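Local atomic coordinates of PsaK (Dunaliella salina, PDB entry 6SL5), a protein that is a small membrane subunit of photosystem I that binds chlorophyll a and beta-carotene and probably contributes to light harvesting at the edge of the complex. Residues R7-S12 with G73-Q78. Numbering follows the deposited sequence.
Sequences RAIMVS and GEWLAQ. With CLA (chlorophyll a), chain B.
Met10 and Trp75 mark the nearest backbone approach between segments 7-12 and 73-78, which lie on helices 6-22 and 57-81 and run roughly antiparallel, their axes 10.6 Å apart and their N-to-C directions 146° apart. The CA atoms of Met10 and Trp75 are 8.0 Å from each other. The pair of helices forms the two-helix hairpin of the PsaG/PsaK family. No hydrogen bond joins the two segments; the contact rests on the indole of Trp75, which packs against Ile9 and Met10. The CB of Trp75 points toward segment 7-12, and with CG anti to the carbonyl carbon (chi1 -84°) the indole meets both residues. CG1 and CG2 of Ile9 each touch CZ2 of Trp75 at 3.4 Å. CD1 of Ile9 lies over one ring face, 4.2 Å from the centroid of the Trp75 six-membered ring and 22° off its normal, a CH-pi contact displaced toward the rim. The backbone N of Met10 instead lies in the ring plane at the edge, close to Trp75 NE1, but both are donors and form no bond. Met10 carries its CG anti to the backbone N, then bends at chi2 and chi3; SD stands at the edge of the Trp75 five-membered ring, 5.1 Å from its centroid, a Met-aromatic contact, while CE touches CD1 of Trp75. Replacing Trp75 with an alanine removes the indole and would probably open a gap between the helices, leaving Ile9 CD1 without the ring face it covers and Met10 SD without its ring edge. Val84, the C-terminal residue, packs against Trp75 and Gln78, and an apolar side chain of another protein's chain also reaches the tryptophan. Met10 also belongs, with Arg7 and Val11, to the pocket of a chlorophyll a: Met10 CB approaches the chlorophyll OBD oxygen at 3.3 Å, and Met10 CE rests 3.6 Å from its CMD methyl.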
ATOM      1  N   ARG K   7     -11.837  73.500 -19.851  1.00  0.00           N
ATOM      2  CA  ARG K   7     -10.534  74.202 -20.009  1.00  0.00           C
ATOM      3  C   ARG K   7     -10.232  75.071 -18.781  1.00  0.00           C
ATOM      4  O   ARG K   7      -9.054  75.117 -18.376  1.00  0.00           O
ATOM      5  CB  ARG K   7     -10.553  75.065 -21.274  1.00  0.00           C
ATOM      6  CG  ARG K   7     -10.227  74.305 -22.551  1.00  0.00           C
ATOM      7  CD  ARG K   7     -11.264  73.258 -22.906  1.00  0.00           C
ATOM      8  NE  ARG K   7     -10.959  72.599 -24.168  1.00  0.00           N
ATOM      9  CZ  ARG K   7     -11.790  71.794 -24.817  1.00  0.00           C
ATOM     10  NH1 ARG K   7     -12.991  71.544 -24.326  1.00  0.00           N
ATOM     11  NH2 ARG K   7     -11.418  71.242 -25.958  1.00  0.00           N
ATOM     12  N   ALA K   8     -11.258  75.685 -18.182  1.00  0.00           N
ATOM     13  CA  ALA K   8     -11.052  76.655 -17.077  1.00  0.00           C
ATOM     14  C   ALA K   8     -10.322  76.060 -15.862  1.00  0.00           C
ATOM     15  O   ALA K   8      -9.363  76.716 -15.413  1.00  0.00           O
ATOM     16  CB  ALA K   8     -12.381  77.246 -16.675  1.00  0.00           C
ATOM     17  N   ILE K   9     -10.695  74.879 -15.355  1.00  0.00           N
ATOM     18  CA  ILE K   9      -9.916  74.386 -14.174  1.00  0.00           C
ATOM     19  C   ILE K   9      -8.923  73.286 -14.578  1.00  0.00           C
ATOM     20  O   ILE K   9      -8.160  72.845 -13.698  1.00  0.00           O
ATOM     21  CB  ILE K   9     -10.769  74.042 -12.931  1.00  0.00           C
ATOM     22  CG1 ILE K   9     -10.736  72.553 -12.572  1.00  0.00           C
ATOM     23  CG2 ILE K   9     -12.177  74.613 -13.028  1.00  0.00           C
ATOM     24  CD1 ILE K   9     -11.748  72.152 -11.525  1.00  0.00           C
ATOM     25  N   MET K  10      -8.935  72.849 -15.842  1.00  0.00           N
ATOM     26  CA  MET K  10      -7.897  71.877 -16.279  1.00  0.00           C
ATOM     27  C   MET K  10      -6.608  72.691 -16.213  1.00  0.00           C
ATOM     28  O   MET K  10      -5.584  72.185 -15.716  1.00  0.00           O
ATOM     29  CB  MET K  10      -8.118  71.427 -17.725  1.00  0.00           C
ATOM     30  CG  MET K  10      -7.128  70.381 -18.192  1.00  0.00           C
ATOM     31  SD  MET K  10      -7.304  68.811 -17.316  1.00  0.00           S
ATOM     32  CE  MET K  10      -8.790  68.177 -18.087  1.00  0.00           C
ATOM     33  N   VAL K  11      -6.719  73.936 -16.686  1.00  0.00           N
ATOM     34  CA  VAL K  11      -5.669  74.942 -16.636  1.00  0.00           C
ATOM     35  C   VAL K  11      -5.316  75.211 -15.178  1.00  0.00           C
ATOM     36  O   VAL K  11      -4.135  75.294 -14.815  1.00  0.00           O
ATOM     37  CB  VAL K  11      -6.126  76.235 -17.354  1.00  0.00           C
ATOM     38  CG1 VAL K  11      -5.341  77.434 -16.900  1.00  0.00           C
ATOM     39  CG2 VAL K  11      -5.973  76.161 -18.834  1.00  0.00           C
ATOM     40  N   SER K  12      -6.342  75.290 -14.320  1.00  0.00           N
ATOM     41  CA  SER K  12      -6.132  75.529 -12.895  1.00  0.00           C
ATOM     42  C   SER K  12      -5.367  74.387 -12.222  1.00  0.00           C
ATOM     43  O   SER K  12      -4.429  74.643 -11.451  1.00  0.00           O
ATOM     44  CB  SER K  12      -7.480  75.748 -12.202  1.00  0.00           C
ATOM     45  OG  SER K  12      -8.155  74.522 -11.981  1.00  0.00           O
ATOM     46  N   GLY K  73      -9.725  63.360 -13.003  1.00 33.60           N
ATOM     47  CA  GLY K  73     -10.617  62.805 -11.968  1.00 33.60           C
ATOM     48  C   GLY K  73     -11.655  63.815 -11.509  1.00 33.60           C
ATOM     49  O   GLY K  73     -12.848  63.467 -11.513  1.00 33.60           O
ATOM     50  N   GLU K  74     -11.219  65.029 -11.158  1.00 32.34           N
ATOM     51  CA  GLU K  74     -12.156  66.078 -10.676  1.00 32.34           C
ATOM     52  C   GLU K  74     -13.215  66.369 -11.744  1.00 32.34           C
ATOM     53  O   GLU K  74     -14.403  66.432 -11.389  1.00 32.34           O
ATOM     54  CB  GLU K  74     -11.393  67.379 -10.421  1.00 30.00           C
ATOM     55  CG  GLU K  74     -11.165  67.682  -8.954  1.00 30.00           C
ATOM     56  CD  GLU K  74     -10.284  68.889  -8.687  1.00 30.00           C
ATOM     57  OE1 GLU K  74     -10.209  69.769  -9.566  1.00 30.00           O
ATOM     58  OE2 GLU K  74      -9.672  68.941  -7.601  1.00 30.00           O
ATOM     59  N   TRP K  75     -12.796  66.499 -13.006  1.00 35.81           N
ATOM     60  CA  TRP K  75     -13.741  66.857 -14.098  1.00 35.81           C
ATOM     61  C   TRP K  75     -14.810  65.784 -14.331  1.00 35.81           C
ATOM     62  O   TRP K  75     -15.997  66.151 -14.366  1.00 35.81           O
ATOM     63  CB  TRP K  75     -12.959  67.128 -15.387  1.00 30.00           C
ATOM     64  CG  TRP K  75     -12.439  68.527 -15.468  1.00 30.00           C
ATOM     65  CD1 TRP K  75     -11.166  68.929 -15.747  1.00 30.00           C
ATOM     66  CD2 TRP K  75     -13.197  69.725 -15.239  1.00 30.00           C
ATOM     67  NE1 TRP K  75     -11.084  70.295 -15.716  1.00 30.00           N
ATOM     68  CE2 TRP K  75     -12.316  70.811 -15.408  1.00 30.00           C
ATOM     69  CE3 TRP K  75     -14.530  69.985 -14.916  1.00 30.00           C
ATOM     70  CZ2 TRP K  75     -12.739  72.132 -15.270  1.00 30.00           C
ATOM     71  CZ3 TRP K  75     -14.940  71.290 -14.766  1.00 30.00           C
ATOM     72  CH2 TRP K  75     -14.053  72.350 -14.939  1.00 30.00           C
ATOM     73  N   LEU K  76     -14.426  64.512 -14.436  1.00 35.24           N
ATOM     74  CA  LEU K  76     -15.438  63.441 -14.647  1.00 35.24           C
ATOM     75  C   LEU K  76     -16.360  63.373 -13.425  1.00 35.24           C
ATOM     76  O   LEU K  76     -17.592  63.343 -13.609  1.00 35.24           O
ATOM     77  CB  LEU K  76     -14.703  62.114 -14.835  1.00 35.24           C
ATOM     78  CG  LEU K  76     -13.423  62.206 -15.658  1.00 35.24           C
ATOM     79  CD1 LEU K  76     -12.437  61.119 -15.263  1.00 35.24           C
ATOM     80  CD2 LEU K  76     -13.725  62.171 -17.145  1.00 35.24           C
ATOM     81  N   ALA K  77     -15.768  63.371 -12.227  1.00 37.95           N
ATOM     82  CA  ALA K  77     -16.522  63.273 -10.955  1.00 37.95           C
ATOM     83  C   ALA K  77     -17.439  64.487 -10.764  1.00 37.95           C
ATOM     84  O   ALA K  77     -18.620  64.279 -10.422  1.00 37.95           O
ATOM     85  CB  ALA K  77     -15.554  63.136  -9.805  1.00 30.00           C
ATOM     86  N   GLN K  78     -16.931  65.701 -10.999  1.00 39.91           N
ATOM     87  CA  GLN K  78     -17.758  66.920 -10.773  1.00 39.91           C
ATOM     88  C   GLN K  78     -19.050  66.852 -11.596  1.00 39.91           C
ATOM     89  O   GLN K  78     -20.110  67.222 -11.055  1.00 39.91           O
ATOM     90  CB  GLN K  78     -16.962  68.184 -11.100  1.00 30.00           C
ATOM     91  CG  GLN K  78     -17.630  69.454 -10.592  1.00 30.00           C
ATOM     92  CD  GLN K  78     -16.742  70.667 -10.726  1.00 30.00           C
ATOM     93  OE1 GLN K  78     -15.852  70.719 -11.570  1.00 30.00           O
ATOM     94  NE2 GLN K  78     -16.986  71.661  -9.886  1.00 30.00           N
TER
HETATM   95 MG   CLA B1401      -4.422  66.948 -22.440  1.00  0.00          MG
HETATM   96  CHA CLA B1401      -5.617  70.127 -21.908  1.00  0.00           C
HETATM   97  CHB CLA B1401      -1.235  68.186 -22.871  1.00  0.00           C
HETATM   98  CHC CLA B1401      -3.326  63.859 -22.751  1.00  0.00           C
HETATM   99  CHD CLA B1401      -7.663  65.704 -21.985  1.00  0.00           C
HETATM  100  NA  CLA B1401      -3.497  68.944 -22.387  1.00  0.00           N
HETATM  101  C1A CLA B1401      -4.128  70.090 -22.170  1.00  0.00           C
HETATM  102  C2A CLA B1401      -3.193  71.258 -22.271  1.00  0.00           C
HETATM  103  C3A CLA B1401      -1.851  70.620 -22.600  1.00  0.00           C
HETATM  104  C4A CLA B1401      -2.189  69.167 -22.623  1.00  0.00           C
HETATM  105  CMA CLA B1401      -0.969  71.218 -23.684  1.00  0.00           C
HETATM  106  CAA CLA B1401      -2.938  71.843 -20.903  1.00  0.00           C
HETATM  107  CBA CLA B1401      -2.893  73.352 -21.008  1.00  0.00           C
HETATM  108  CGA CLA B1401      -4.302  73.757 -20.703  1.00  0.00           C
HETATM  109  O1A CLA B1401      -4.811  73.274 -19.708  1.00  0.00           O
HETATM  110  O2A CLA B1401      -4.944  74.575 -21.513  1.00  0.00           O
HETATM  111  NB  CLA B1401      -2.586  66.154 -22.743  1.00  0.00           N
HETATM  112  C1B CLA B1401      -1.404  66.804 -22.926  1.00  0.00           C
HETATM  113  C2B CLA B1401      -0.355  65.877 -23.176  1.00  0.00           C
HETATM  114  C3B CLA B1401      -0.968  64.684 -23.140  1.00  0.00           C
HETATM  115  C4B CLA B1401      -2.376  64.852 -22.869  1.00  0.00           C
HETATM  116  CMB CLA B1401       1.095  66.165 -23.432  1.00  0.00           C
HETATM  117  CAB CLA B1401      -0.310  63.405 -23.331  1.00  0.00           C
HETATM  118  CBB CLA B1401       0.620  62.817 -22.306  1.00  0.00           C
HETATM  119  NC  CLA B1401      -5.349  65.077 -22.327  1.00  0.00           N
HETATM  120  C1C CLA B1401      -4.709  63.949 -22.560  1.00  0.00           C
HETATM  121  C2C CLA B1401      -5.576  62.781 -22.597  1.00  0.00           C
HETATM  122  C3C CLA B1401      -6.800  63.293 -22.364  1.00  0.00           C
HETATM  123  C4C CLA B1401      -6.671  64.743 -22.199  1.00  0.00           C
HETATM  124  CMC CLA B1401      -5.178  61.355 -22.832  1.00  0.00           C
HETATM  125  CAC CLA B1401      -7.985  62.396 -22.337  1.00  0.00           C
HETATM  126  CBC CLA B1401      -8.625  62.402 -20.986  1.00  0.00           C
HETATM  127  ND  CLA B1401      -6.228  67.627 -22.019  1.00  0.00           N
HETATM  128  C1D CLA B1401      -7.468  67.099 -21.887  1.00  0.00           C
HETATM  129  C2D CLA B1401      -8.471  68.140 -21.668  1.00  0.00           C
HETATM  130  C3D CLA B1401      -7.731  69.299 -21.674  1.00  0.00           C
HETATM  131  C4D CLA B1401      -6.398  68.986 -21.874  1.00  0.00           C
HETATM  132  CMD CLA B1401      -9.954  68.231 -21.474  1.00  0.00           C
HETATM  133  CAD CLA B1401      -7.879  70.721 -21.527  1.00  0.00           C
HETATM  134  OBD CLA B1401      -8.775  71.257 -20.905  1.00  0.00           O
HETATM  135  CBD CLA B1401      -6.531  71.318 -21.750  1.00  0.00           C
HETATM  136  CGD CLA B1401      -6.618  72.066 -23.044  1.00  0.00           C
HETATM  137  O1D CLA B1401      -6.939  73.233 -23.067  1.00  0.00           O
HETATM  138  O2D CLA B1401      -6.359  71.470 -24.201  1.00  0.00           O
HETATM  139  CED CLA B1401      -5.563  72.228 -25.104  1.00  0.00           C